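DUF3829 family protein (Bacteroides vulgatus, PDB 4YJW) is of unknown function but is an all-helical protein that is probably exported and attached to a membrane by a lipid. Local coordinates at residues A[16-21]-A[153-158]; A[35-40]-A[58-63]; A[68-73]-A[91-96]; A[96-101]-A[131-136]; A[103-108]-A[120-125]. One frame throughout, in Å; residues are numbered along the deposited sequence.

In the fold
The chain is an elongated bundle of helices. Interaction 1 joins its first and last long helices and closes a loop that holds the other four. Interactions 4 and 5 both pair helix 79-111 with helix 121-159; their centres lie about 13 Å apart. The centres of interactions 1 and 5 lie about 44 Å apart, on opposite sides of the chain's centre. Interaction 2 lies against interaction 4, about 10 Å between centres, where Tyr100 OH probably hydrogen-bonds Glu37 OE1 at 2.7 Å. Interaction 3 shares Ile96 with interaction 4. It also touches interaction 1 through Tyr21 OH and Val70 O, 2.7 Å apart and probably hydrogen-bonded.

Interaction 1: A[16-21]-A[153-158]; sequences NEVMKY and EGAKIT
Val18 and Met19 pack on Ala155 where helix 10-32 meets helix 121-159, an antiparallel helix pair of the bundle. The short axes run 9.1 Å apart at closest approach, with 140° between their directions. The tight part centres on Ala155. The CA atoms of Val18 and Ala155 are 6.6 Å apart, a spacing allowed by the small alanine side chain. Val18 CG1 meets Ala155 CB at 3.9 Å. That methyl lies anti to the backbone N (chi1 170°). Met19, a selenomethionine, reaches the same alanine. Its CB does not point straight at the partner helix, but the bend at chi2 (-47°) brings SE within 3.9 Å of Ala155 CB. Ile151 also packs against Val18, and Ala15 against Ala155; both Val18 and Ala155 are buried. Leu159 touches the Met19 side chain.

The loose side lies at Lys156, which is exposed. Its chain runs out extended past the end of Met19, and its ammonium group lies beyond the contact. The contact as a whole is apolar, without charge pairing between the helices. A second bend of Met19, at chi3, turns CE towards the lysine. The closest pair here is Met19 CE and Lys156 CE, 4.3 Å apart.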
# COMPACT_ATOMS: atom_id res chain seq x y z
N ASN A 16 -25.08 0.63 4.18
CA ASN A 16 -24.42 0.06 5.36
C ASN A 16 -23.14 -0.65 4.95
O ASN A 16 -22.16 -0.61 5.70
CB ASN A 16 -25.34 -0.88 6.12
CG ASN A 16 -26.36 -0.17 6.96
OD1 ASN A 16 -26.07 0.86 7.59
ND2 ASN A 16 -27.57 -0.72 7.00
N GLU A 17 -23.15 -1.31 3.78
CA GLU A 17 -21.96 -2.01 3.27
C GLU A 17 -20.91 -1.00 2.85
O GLU A 17 -19.73 -1.23 3.07
CB GLU A 17 -22.29 -2.98 2.11
CG GLU A 17 -23.19 -4.15 2.52
CD GLU A 17 -22.66 -4.98 3.68
OE1 GLU A 17 -21.50 -5.45 3.60
OE2 GLU A 17 -23.39 -5.11 4.69
N VAL A 18 -21.33 0.14 2.24
CA VAL A 18 -20.37 1.19 1.88
C VAL A 18 -19.65 1.67 3.16
O VAL A 18 -18.42 1.79 3.15
CB VAL A 18 -21.06 2.36 1.13
CG1 VAL A 18 -20.11 3.56 0.96
CG2 VAL A 18 -21.58 1.90 -0.23
N MSE A 19 -20.40 1.89 4.26
CA MSE A 19 -19.79 2.34 5.53
C MSE A 19 -18.78 1.31 6.07
O MSE A 19 -17.72 1.69 6.57
CB MSE A 19 -20.88 2.64 6.59
CG MSE A 19 -21.82 3.79 6.22
SE MSE A 19 -20.90 5.39 5.55
CE MSE A 19 -19.77 5.80 7.07
N LYS A 20 -19.10 0.01 5.94
CA LYS A 20 -18.21 -1.07 6.40
C LYS A 20 -16.93 -1.04 5.57
O LYS A 20 -15.83 -1.10 6.14
CB LYS A 20 -18.88 -2.44 6.32
CG LYS A 20 -20.10 -2.60 7.24
CD LYS A 20 -20.75 -3.99 7.06
CE LYS A 20 -22.06 -4.07 7.81
NZ LYS A 20 -22.82 -5.32 7.47
N TYR A 21 -17.07 -0.90 4.24
CA TYR A 21 -15.95 -0.84 3.31
C TYR A 21 -15.06 0.37 3.62
O TYR A 21 -13.83 0.25 3.67
CB TYR A 21 -16.45 -0.80 1.86
CG TYR A 21 -15.34 -1.00 0.84
CD1 TYR A 21 -14.56 0.07 0.41
CD2 TYR A 21 -15.13 -2.25 0.26
CE1 TYR A 21 -13.54 -0.11 -0.53
CE2 TYR A 21 -14.12 -2.43 -0.69
CZ TYR A 21 -13.33 -1.36 -1.08
OH TYR A 21 -12.33 -1.50 -2.02
N GLU A 153 -20.46 10.00 1.50
CA GLU A 153 -21.42 11.09 1.72
C GLU A 153 -22.80 10.65 1.20
O GLU A 153 -23.81 10.90 1.85
CB GLU A 153 -20.94 12.40 1.06
CG GLU A 153 -21.88 13.59 1.22
CD GLU A 153 -22.54 13.84 2.57
OE1 GLU A 153 -21.86 13.74 3.61
OE2 GLU A 153 -23.75 14.19 2.57
N GLY A 154 -22.80 9.95 0.06
CA GLY A 154 -24.01 9.42 -0.55
C GLY A 154 -24.67 8.37 0.35
O GLY A 154 -25.90 8.32 0.46
N ALA A 155 -23.84 7.55 1.03
CA ALA A 155 -24.29 6.52 1.97
C ALA A 155 -24.88 7.16 3.22
O ALA A 155 -25.91 6.70 3.73
CB ALA A 155 -23.14 5.58 2.33
N LYS A 156 -24.26 8.24 3.71
CA LYS A 156 -24.75 8.98 4.87
C LYS A 156 -26.14 9.57 4.57
O LYS A 156 -27.03 9.49 5.42
CB LYS A 156 -23.75 10.06 5.30
CG LYS A 156 -22.51 9.48 5.98
CD LYS A 156 -21.56 10.59 6.39
CE LYS A 156 -20.25 10.05 6.90
NZ LYS A 156 -19.34 11.15 7.32
N ILE A 157 -26.36 10.06 3.32
CA ILE A 157 -27.67 10.58 2.88
C ILE A 157 -28.72 9.46 3.00
O ILE A 157 -29.78 9.69 3.60
CB ILE A 157 -27.61 11.13 1.42
CG1 ILE A 157 -26.79 12.44 1.34
CG2 ILE A 157 -29.03 11.31 0.82
CD1 ILE A 157 -26.34 12.81 -0.09
N THR A 158 -28.43 8.26 2.46
CA THR A 158 -29.35 7.12 2.49
C THR A 158 -29.65 6.71 3.94
O THR A 158 -30.81 6.43 4.25
CB THR A 158 -28.79 5.95 1.67
OG1 THR A 158 -28.51 6.40 0.34
CG2 THR A 158 -29.75 4.77 1.58

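Interaction 2: A[35-40]-A[58-63]; sequences ENEIKA and SQPVVS
Glu37 reaches from helix 35-44 towards Ser58 and Pro60 in the loop that leads to helix 64-71. It has the most surface buried of the three. Its CG lies anti to the backbone N (chi1 -178°), and the chain continues extended, so the carboxylate is carried across to the loop. The two oxygens have different tasks. OE2 accepts a hydrogen bond from a water at 2.8 Å. The same water donates to Ser58 O at 2.7 Å and so bridges helix and loop. OE1 accepts from Tyr100 OH of helix 79-111. The carboxylate is thus gripped at both oxygens, which should limit its rotation.

Ser58 contributes its backbone carbonyl; its side chain starts away from the helix. The direct gap from Ser58 O to Glu37 OE1 is 4.0 Å. Pro60 comes from the opposite direction to Glu37. Its CD lies 4.1 Å from Glu37 OE1, a van der Waals approach. Tyr100 also packs on Pro60, so the loop rests on helix 79-111 as well. This is a surface contact with little direct packing. It is an example of a water-bridged junction between a helix and a connecting loop, set on the outside of a helical bundle.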
# COMPACT_ATOMS: atom_id res chain seq x y z
N GLU A 35 3.97 6.00 6.12
CA GLU A 35 4.79 7.00 5.43
C GLU A 35 6.15 7.20 6.08
O GLU A 35 7.14 7.30 5.36
CB GLU A 35 4.05 8.35 5.31
CG GLU A 35 2.71 8.23 4.57
CD GLU A 35 1.48 7.70 5.30
OE1 GLU A 35 1.54 7.44 6.53
OE2 GLU A 35 0.42 7.58 4.64
N ASN A 36 6.20 7.25 7.42
CA ASN A 36 7.49 7.47 8.10
C ASN A 36 8.39 6.25 7.97
O ASN A 36 9.61 6.42 7.80
CB ASN A 36 7.28 7.88 9.54
CG ASN A 36 6.79 9.31 9.63
OD1 ASN A 36 7.07 10.15 8.76
ND2 ASN A 36 6.07 9.61 10.67
N GLU A 37 7.82 5.03 7.97
CA GLU A 37 8.63 3.82 7.77
C GLU A 37 9.16 3.77 6.35
O GLU A 37 10.31 3.41 6.14
CB GLU A 37 7.83 2.54 8.07
CG GLU A 37 8.68 1.28 7.93
CD GLU A 37 8.01 0.08 8.56
OE1 GLU A 37 7.07 -0.46 7.94
OE2 GLU A 37 8.35 -0.24 9.72
N ILE A 38 8.31 4.16 5.37
CA ILE A 38 8.72 4.20 3.95
C ILE A 38 9.92 5.16 3.80
O ILE A 38 10.93 4.80 3.17
CB ILE A 38 7.51 4.60 3.06
CG1 ILE A 38 6.48 3.44 3.04
CG2 ILE A 38 7.97 4.94 1.62
CD1 ILE A 38 5.05 3.85 2.63
N LYS A 39 9.81 6.37 4.37
CA LYS A 39 10.92 7.33 4.35
C LYS A 39 12.18 6.76 5.01
O LYS A 39 13.29 7.03 4.53
CB LYS A 39 10.53 8.64 5.07
CG LYS A 39 9.52 9.50 4.32
CD LYS A 39 9.23 10.74 5.19
CE LYS A 39 7.87 11.35 4.97
NZ LYS A 39 7.59 12.40 5.98
N ALA A 40 12.02 6.02 6.15
CA ALA A 40 13.18 5.43 6.85
C ALA A 40 13.87 4.36 5.98
O ALA A 40 15.09 4.31 5.92
CB ALA A 40 12.76 4.84 8.20
N SER A 58 10.57 -5.19 8.59
CA SER A 58 9.55 -6.16 8.18
C SER A 58 8.35 -5.51 7.52
O SER A 58 7.95 -4.41 7.89
CB SER A 58 9.09 -6.97 9.39
OG SER A 58 10.18 -7.61 10.03
N GLN A 59 7.74 -6.22 6.54
CA GLN A 59 6.53 -5.73 5.89
C GLN A 59 5.40 -5.74 6.91
O GLN A 59 5.24 -6.76 7.57
CB GLN A 59 6.17 -6.67 4.73
CG GLN A 59 4.96 -6.21 3.93
CD GLN A 59 4.60 -7.25 2.90
OE1 GLN A 59 5.46 -7.89 2.30
NE2 GLN A 59 3.32 -7.48 2.73
N PRO A 60 4.58 -4.68 7.02
CA PRO A 60 3.42 -4.75 7.94
C PRO A 60 2.44 -5.81 7.45
O PRO A 60 2.28 -5.98 6.25
CB PRO A 60 2.82 -3.33 7.87
CG PRO A 60 3.35 -2.72 6.64
CD PRO A 60 4.66 -3.38 6.32
N VAL A 61 1.86 -6.61 8.36
CA VAL A 61 0.91 -7.66 7.99
C VAL A 61 -0.42 -7.28 8.63
O VAL A 61 -0.53 -7.23 9.85
CB VAL A 61 1.37 -9.11 8.33
CG1 VAL A 61 0.29 -10.14 7.99
CG2 VAL A 61 2.68 -9.45 7.60
N VAL A 62 -1.39 -6.92 7.80
CA VAL A 62 -2.71 -6.48 8.28
C VAL A 62 -3.67 -7.67 8.31
O VAL A 62 -3.29 -8.77 7.92
CB VAL A 62 -3.25 -5.32 7.42
CG1 VAL A 62 -2.38 -4.08 7.60
CG2 VAL A 62 -3.34 -5.72 5.94
N SER A 63 -4.91 -7.44 8.74
CA SER A 63 -5.91 -8.51 8.77
C SER A 63 -6.09 -9.09 7.35
O SER A 63 -6.26 -8.32 6.40
CB SER A 63 -7.23 -8.00 9.32
OG SER A 63 -8.29 -8.86 8.95
O HOH W 1 7.92 -2.93 10.14

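Interaction 3: A[68-73]-A[91-96]; sequences VFVSNP and RLFRSI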
# COMPACT_ATOMS: atom_id res chain seq x y z
N VAL A 68 -9.13 -9.27 2.00
CA VAL A 68 -10.10 -9.90 1.09
C VAL A 68 -11.31 -8.97 0.88
O VAL A 68 -11.77 -8.79 -0.26
CB VAL A 68 -10.56 -11.29 1.62
CG1 VAL A 68 -11.70 -11.85 0.77
CG2 VAL A 68 -9.39 -12.26 1.67
N PHE A 69 -11.82 -8.38 1.97
CA PHE A 69 -12.99 -7.53 1.91
C PHE A 69 -12.75 -6.31 1.01
O PHE A 69 -13.57 -6.04 0.13
CB PHE A 69 -13.46 -7.10 3.31
CG PHE A 69 -14.81 -6.39 3.34
CD1 PHE A 69 -15.99 -7.10 3.14
CD2 PHE A 69 -14.90 -5.03 3.64
CE1 PHE A 69 -17.23 -6.45 3.19
CE2 PHE A 69 -16.13 -4.39 3.69
CZ PHE A 69 -17.29 -5.10 3.44
N VAL A 70 -11.62 -5.61 1.19
CA VAL A 70 -11.38 -4.40 0.41
C VAL A 70 -10.92 -4.72 -1.03
O VAL A 70 -11.09 -3.89 -1.92
CB VAL A 70 -10.42 -3.40 1.09
CG1 VAL A 70 -11.00 -2.91 2.43
CG2 VAL A 70 -9.00 -3.97 1.25
N SER A 71 -10.31 -5.91 -1.24
CA SER A 71 -9.80 -6.31 -2.56
C SER A 71 -10.92 -6.68 -3.50
O SER A 71 -10.72 -6.65 -4.72
CB SER A 71 -8.88 -7.53 -2.43
OG SER A 71 -7.67 -7.16 -1.80
N ASN A 72 -12.08 -7.05 -2.95
CA ASN A 72 -13.24 -7.48 -3.72
C ASN A 72 -14.46 -6.59 -3.43
O ASN A 72 -15.45 -7.08 -2.86
CB ASN A 72 -13.54 -8.96 -3.43
CG ASN A 72 -12.38 -9.88 -3.70
OD1 ASN A 72 -11.62 -10.23 -2.80
ND2 ASN A 72 -12.18 -10.23 -4.96
N PRO A 73 -14.43 -5.29 -3.84
CA PRO A 73 -15.61 -4.43 -3.61
C PRO A 73 -16.86 -5.02 -4.26
O PRO A 73 -16.77 -5.59 -5.34
CB PRO A 73 -15.22 -3.10 -4.25
CG PRO A 73 -14.10 -3.40 -5.16
CD PRO A 73 -13.37 -4.55 -4.55
N ARG A 91 -2.83 -3.06 -7.03
CA ARG A 91 -1.54 -2.42 -7.27
C ARG A 91 -0.88 -2.03 -5.96
O ARG A 91 0.33 -2.21 -5.83
CB ARG A 91 -1.70 -1.17 -8.16
CG ARG A 91 -2.11 -1.52 -9.59
CD ARG A 91 -2.35 -0.29 -10.43
NE ARG A 91 -2.84 -0.63 -11.77
CZ ARG A 91 -2.06 -0.87 -12.82
NH1 ARG A 91 -0.74 -0.79 -12.71
NH2 ARG A 91 -2.59 -1.18 -13.99
N LEU A 92 -1.68 -1.56 -4.98
CA LEU A 92 -1.14 -1.19 -3.66
C LEU A 92 -0.57 -2.42 -2.93
O LEU A 92 0.55 -2.34 -2.41
CB LEU A 92 -2.21 -0.48 -2.82
CG LEU A 92 -1.77 0.02 -1.44
CD1 LEU A 92 -0.66 1.08 -1.54
CD2 LEU A 92 -2.93 0.64 -0.72
N PHE A 93 -1.30 -3.57 -2.90
CA PHE A 93 -0.80 -4.79 -2.25
C PHE A 93 0.48 -5.32 -2.93
O PHE A 93 1.40 -5.74 -2.22
CB PHE A 93 -1.87 -5.88 -2.19
CG PHE A 93 -2.99 -5.49 -1.26
CD1 PHE A 93 -2.74 -5.03 0.02
CD2 PHE A 93 -4.32 -5.65 -1.65
CE1 PHE A 93 -3.79 -4.68 0.88
CE2 PHE A 93 -5.36 -5.28 -0.80
CZ PHE A 93 -5.09 -4.77 0.45
N ARG A 94 0.53 -5.30 -4.27
CA ARG A 94 1.71 -5.75 -5.01
C ARG A 94 2.89 -4.82 -4.76
O ARG A 94 4.02 -5.31 -4.59
CB ARG A 94 1.43 -5.84 -6.51
CG ARG A 94 0.73 -7.13 -6.94
CD ARG A 94 0.33 -7.04 -8.40
NE ARG A 94 -0.19 -8.30 -8.93
CZ ARG A 94 0.31 -8.94 -9.98
NH1 ARG A 94 1.37 -8.46 -10.62
NH2 ARG A 94 -0.24 -10.07 -10.40
N SER A 95 2.63 -3.48 -4.70
CA SER A 95 3.65 -2.44 -4.48
C SER A 95 4.23 -2.52 -3.07
O SER A 95 5.44 -2.34 -2.90
CB SER A 95 3.11 -1.04 -4.75
OG SER A 95 2.87 -0.86 -6.14
N ILE A 96 3.37 -2.83 -2.07
CA ILE A 96 3.81 -2.99 -0.68
C ILE A 96 4.76 -4.16 -0.61
O ILE A 96 5.85 -4.05 -0.04
CB ILE A 96 2.61 -3.17 0.31
CG1 ILE A 96 1.91 -1.81 0.60
CG2 ILE A 96 3.07 -3.82 1.65
CD1 ILE A 96 2.84 -0.68 1.46
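Phe93 of helix 79-111 reaches across to Val70 and Ser71 at the end of helix 64-71. Its CB points towards that short helix. CG lies anti to the carbonyl carbon (chi1 -68°), and the ring continues outwards from there. CB and CG themselves meet nothing of the other segment. The first ring atom to do so is CD2, 3.7 Å from Ser71 OG. Next along the same side, CE2 comes closest, 3.1 Å from Ser71 OG. The hydroxyl meets the ring obliquely. Its hydrogen bond goes to Thr67 O in its own helix; the approach to the ring is simply a close contact. At the tip, CZ meets Val70 CG2 at 4.1 Å. This methyl lies near the ring plane and touches the edge. The valine and phenylalanine side chains cross at about a right angle.

The ring thus fits against two neighbouring residues of the short helix, one polar and one apolar. Leu32 of helix 10-32 also packs on Phe93. Val70 is buried, and Thr24 and Ser25 of helix 10-32 touch it too. The two side chains therefore share helix 10-32 as a common neighbour. Through Phe93, the long helix 79-111 packs against the end of the short helix 64-71 in an all-helical bundle.

Interaction 4: A[96-101]-A[131-136]; sequences ISAFYE and LLLSIA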
# COMPACT_ATOMS: atom_id res chain seq x y z
N ILE A 96 3.37 -2.83 -2.07
CA ILE A 96 3.81 -2.99 -0.68
C ILE A 96 4.76 -4.16 -0.61
O ILE A 96 5.85 -4.05 -0.04
CB ILE A 96 2.61 -3.17 0.31
CG1 ILE A 96 1.91 -1.81 0.60
CG2 ILE A 96 3.07 -3.82 1.65
CD1 ILE A 96 2.84 -0.68 1.46
N SER A 97 4.38 -5.28 -1.25
CA SER A 97 5.21 -6.48 -1.25
C SER A 97 6.58 -6.19 -1.88
O SER A 97 7.61 -6.46 -1.26
CB SER A 97 4.50 -7.60 -2.01
OG SER A 97 5.28 -8.78 -1.95
N ALA A 98 6.57 -5.54 -3.04
CA ALA A 98 7.80 -5.22 -3.76
C ALA A 98 8.68 -4.29 -2.94
O ALA A 98 9.90 -4.50 -2.91
CB ALA A 98 7.46 -4.57 -5.10
N PHE A 99 8.10 -3.24 -2.32
CA PHE A 99 8.86 -2.25 -1.56
C PHE A 99 9.64 -2.91 -0.42
O PHE A 99 10.86 -2.68 -0.29
CB PHE A 99 7.94 -1.14 -1.01
CG PHE A 99 8.73 -0.02 -0.37
CD1 PHE A 99 9.34 0.96 -1.15
CD2 PHE A 99 8.88 0.04 1.02
CE1 PHE A 99 10.05 2.02 -0.54
CE2 PHE A 99 9.62 1.07 1.63
CZ PHE A 99 10.18 2.07 0.84
N TYR A 100 8.98 -3.75 0.38
CA TYR A 100 9.65 -4.39 1.52
C TYR A 100 10.52 -5.55 1.10
O TYR A 100 11.60 -5.72 1.66
CB TYR A 100 8.63 -4.80 2.58
CG TYR A 100 8.09 -3.60 3.33
CD1 TYR A 100 6.97 -2.92 2.86
CD2 TYR A 100 8.71 -3.13 4.48
CE1 TYR A 100 6.47 -1.81 3.52
CE2 TYR A 100 8.20 -2.02 5.17
CZ TYR A 100 7.07 -1.38 4.69
OH TYR A 100 6.54 -0.30 5.34
N GLU A 101 10.11 -6.33 0.08
CA GLU A 101 10.96 -7.43 -0.40
C GLU A 101 12.25 -6.89 -1.06
O GLU A 101 13.31 -7.49 -0.89
CB GLU A 101 10.21 -8.35 -1.38
CG GLU A 101 9.24 -9.29 -0.67
CD GLU A 101 9.83 -10.29 0.33
OE1 GLU A 101 10.94 -10.80 0.07
OE2 GLU A 101 9.16 -10.58 1.34
N LEU A 131 12.32 4.27 -5.01
CA LEU A 131 11.85 5.66 -5.03
C LEU A 131 10.50 5.74 -5.76
O LEU A 131 9.56 6.37 -5.26
CB LEU A 131 12.90 6.62 -5.67
CG LEU A 131 12.51 8.12 -5.73
CD1 LEU A 131 12.36 8.74 -4.34
CD2 LEU A 131 13.46 8.92 -6.60
N LEU A 132 10.39 5.07 -6.90
CA LEU A 132 9.15 5.06 -7.67
C LEU A 132 8.00 4.42 -6.87
O LEU A 132 6.90 4.97 -6.83
CB LEU A 132 9.37 4.31 -8.97
CG LEU A 132 10.20 5.04 -10.03
CD1 LEU A 132 10.35 4.17 -11.26
CD2 LEU A 132 9.57 6.40 -10.40
N LEU A 133 8.29 3.28 -6.20
CA LEU A 133 7.30 2.57 -5.37
C LEU A 133 6.82 3.42 -4.21
O LEU A 133 5.62 3.41 -3.91
CB LEU A 133 7.87 1.23 -4.84
CG LEU A 133 7.96 0.09 -5.87
CD1 LEU A 133 8.85 -1.03 -5.35
CD2 LEU A 133 6.56 -0.45 -6.26
N SER A 134 7.74 4.18 -3.57
CA SER A 134 7.38 5.02 -2.41
C SER A 134 6.36 6.10 -2.80
O SER A 134 5.44 6.38 -2.02
CB SER A 134 8.61 5.66 -1.80
OG SER A 134 9.18 6.68 -2.61
N ILE A 135 6.52 6.70 -3.98
CA ILE A 135 5.58 7.72 -4.50
C ILE A 135 4.23 7.04 -4.80
O ILE A 135 3.18 7.55 -4.39
CB ILE A 135 6.17 8.43 -5.76
CG1 ILE A 135 7.46 9.18 -5.39
CG2 ILE A 135 5.13 9.38 -6.40
CD1 ILE A 135 8.39 9.50 -6.58
N ALA A 136 4.27 5.87 -5.48
CA ALA A 136 3.08 5.11 -5.89
C ALA A 136 2.25 4.63 -4.69
O ALA A 136 1.03 4.67 -4.77
CB ALA A 136 3.49 3.94 -6.77
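Segments 96-101 and 131-136 run roughly antiparallel, with 141° between their directions and axes 9.8 Å apart at closest approach. Phe99 and Leu133 have the nearest CA atoms, at 6.3 Å. The contact belongs to the long antiparallel helix pair 79-111 and 121-159 of the bundle.

Phe99 and Leu133 have the most surface buried, and their side chains slide past each other in opposite directions. Phe99 CG is anti to the backbone N, which lays the ring alongside the partner helix. Its CD1 meets Leu133 CB at 4.0 Å; the CB lies near the ring plane, at the edge. The next ring atom, CE1, meets Ser134 CB at 4.1 Å, this time obliquely. Ile38 and Val41 of helix 35-44 also touch Phe99, and Ile38 touches Ser134. The ring therefore lies where three helices meet.

Leu133 in turn reaches towards helix 79-111. Its CD1 packs over the backbone there, 3.8 Å from Phe99 N. The same methyl lies against Ala98 on the more open side.

Ser134 is buried, but its hydroxyl is satisfied within its own helix. OG lies between the backbone N and the carbonyl carbon (chi1 71°). From there it donates to Leu131 O at 2.7 Å, with a C=O...OG angle of 124°.

Interaction 5: A[103-108]-A[120-125]; sequences YKTYRL and NALADK
Tyr106 carries its CG anti to the backbone N (chi1 177°), and chi2 near 90° sets the ring across its CA-CB-CG plane. This swings the ring from helix 79-111 to Ala123, near the start of helix 121-159. The CB of Tyr106 does not point straight at the partner, but the ring end comes close. CE1 lies 3.9 Å from Ala123 CB and 4.0 Å from Ala123 CA. The methyl approaches the ring obliquely. The CA atoms of Tyr106 and Ala123 are 6.5 Å apart.

Beside this pair is a looser one. Thr105 CG2 meets Leu122 CD2 at 4.3 Å, methyl to methyl, towards the solvent side. The hydroxyl of Thr105 is bonded instead to Glu101 O in its own helix.

The Tyr106 ring has a polar end as well. Its OH is hydrogen-bonded to Arg127 NH2, one turn further along the second helix. Tyr106 is buried, so this bond satisfies its hydroxyl while the ring carbons pack on Ala123. The apolar contact with Ala123 has no directional bond of its own. The bond from OH to Arg127 therefore probably does more to limit movement of the ring.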
# COMPACT_ATOMS: atom_id res chain seq x y z
N TYR A 103 13.85 -4.15 -0.32
CA TYR A 103 14.75 -3.71 0.76
C TYR A 103 15.41 -4.94 1.43
O TYR A 103 16.60 -4.92 1.71
CB TYR A 103 14.05 -2.85 1.82
CG TYR A 103 14.98 -2.49 2.95
CD1 TYR A 103 16.11 -1.69 2.72
CD2 TYR A 103 14.87 -3.10 4.20
CE1 TYR A 103 17.07 -1.48 3.71
CE2 TYR A 103 15.80 -2.87 5.22
CZ TYR A 103 16.90 -2.06 4.97
OH TYR A 103 17.84 -1.85 5.95
N LYS A 104 14.64 -6.01 1.65
CA LYS A 104 15.23 -7.25 2.22
C LYS A 104 16.37 -7.75 1.30
O LYS A 104 17.47 -8.00 1.76
CB LYS A 104 14.14 -8.31 2.42
CG LYS A 104 14.72 -9.68 2.81
CD LYS A 104 13.60 -10.71 3.10
CE LYS A 104 14.18 -12.09 3.20
NZ LYS A 104 13.12 -13.09 3.52
N THR A 105 16.10 -7.86 -0.01
CA THR A 105 17.09 -8.28 -1.01
C THR A 105 18.32 -7.39 -0.94
O THR A 105 19.44 -7.89 -0.89
CB THR A 105 16.47 -8.24 -2.41
OG1 THR A 105 15.39 -9.14 -2.41
CG2 THR A 105 17.45 -8.65 -3.51
N TYR A 106 18.09 -6.08 -0.99
CA TYR A 106 19.15 -5.07 -0.93
C TYR A 106 20.03 -5.28 0.30
O TYR A 106 21.24 -5.32 0.16
CB TYR A 106 18.53 -3.66 -0.91
CG TYR A 106 19.55 -2.55 -0.77
CD1 TYR A 106 20.14 -1.97 -1.90
CD2 TYR A 106 19.89 -2.04 0.48
CE1 TYR A 106 21.07 -0.94 -1.78
CE2 TYR A 106 20.84 -1.01 0.61
CZ TYR A 106 21.41 -0.46 -0.52
OH TYR A 106 22.35 0.54 -0.39
N ARG A 107 19.42 -5.36 1.50
CA ARG A 107 20.21 -5.52 2.74
C ARG A 107 21.10 -6.79 2.70
O ARG A 107 22.29 -6.70 3.03
CB ARG A 107 19.28 -5.55 3.95
CG ARG A 107 20.02 -5.84 5.27
CD ARG A 107 19.06 -5.77 6.45
NE ARG A 107 19.72 -6.23 7.68
CZ ARG A 107 19.82 -7.51 8.04
NH1 ARG A 107 19.30 -8.47 7.27
NH2 ARG A 107 20.43 -7.84 9.16
N LEU A 108 20.56 -7.92 2.26
CA LEU A 108 21.32 -9.18 2.19
C LEU A 108 22.46 -9.11 1.16
O LEU A 108 23.56 -9.61 1.42
CB LEU A 108 20.38 -10.35 1.88
CG LEU A 108 19.24 -10.59 2.93
CD1 LEU A 108 18.49 -11.90 2.63
CD2 LEU A 108 19.79 -10.61 4.38
N ASN A 120 27.73 -2.51 -7.70
CA ASN A 120 26.50 -1.85 -7.23
C ASN A 120 25.39 -1.72 -8.30
O ASN A 120 24.50 -0.87 -8.13
CB ASN A 120 26.83 -0.45 -6.65
CG ASN A 120 27.61 -0.53 -5.37
OD1 ASN A 120 27.11 -0.94 -4.31
ND2 ASN A 120 28.86 -0.13 -5.43
N ALA A 121 25.39 -2.56 -9.37
CA ALA A 121 24.34 -2.49 -10.40
C ALA A 121 22.97 -2.80 -9.81
O ALA A 121 22.01 -2.06 -10.06
CB ALA A 121 24.65 -3.43 -11.55
N LEU A 122 22.87 -3.87 -9.00
CA LEU A 122 21.58 -4.19 -8.37
C LEU A 122 21.23 -3.12 -7.31
O LEU A 122 20.06 -2.79 -7.17
CB LEU A 122 21.58 -5.61 -7.76
CG LEU A 122 20.25 -6.04 -7.12
CD1 LEU A 122 19.14 -6.19 -8.16
CD2 LEU A 122 20.41 -7.30 -6.31
N ALA A 123 22.24 -2.55 -6.60
CA ALA A 123 21.99 -1.50 -5.61
C ALA A 123 21.28 -0.32 -6.27
O ALA A 123 20.25 0.12 -5.76
CB ALA A 123 23.30 -1.03 -4.97
N ASP A 124 21.79 0.15 -7.43
CA ASP A 124 21.20 1.30 -8.14
C ASP A 124 19.84 0.94 -8.74
O ASP A 124 18.94 1.78 -8.70
CB ASP A 124 22.15 1.83 -9.22
CG ASP A 124 23.27 2.70 -8.65
OD1 ASP A 124 23.12 3.22 -7.50
OD2 ASP A 124 24.25 2.91 -9.37
N LYS A 125 19.67 -0.30 -9.26
CA LYS A 125 18.37 -0.72 -9.80
C LYS A 125 17.30 -0.67 -8.69
O LYS A 125 16.19 -0.18 -8.91
CB LYS A 125 18.49 -2.15 -10.36
CG LYS A 125 17.21 -2.68 -11.01
CD LYS A 125 17.48 -4.03 -11.69
CE LYS A 125 16.22 -4.66 -12.26
NZ LYS A 125 15.75 -3.97 -13.49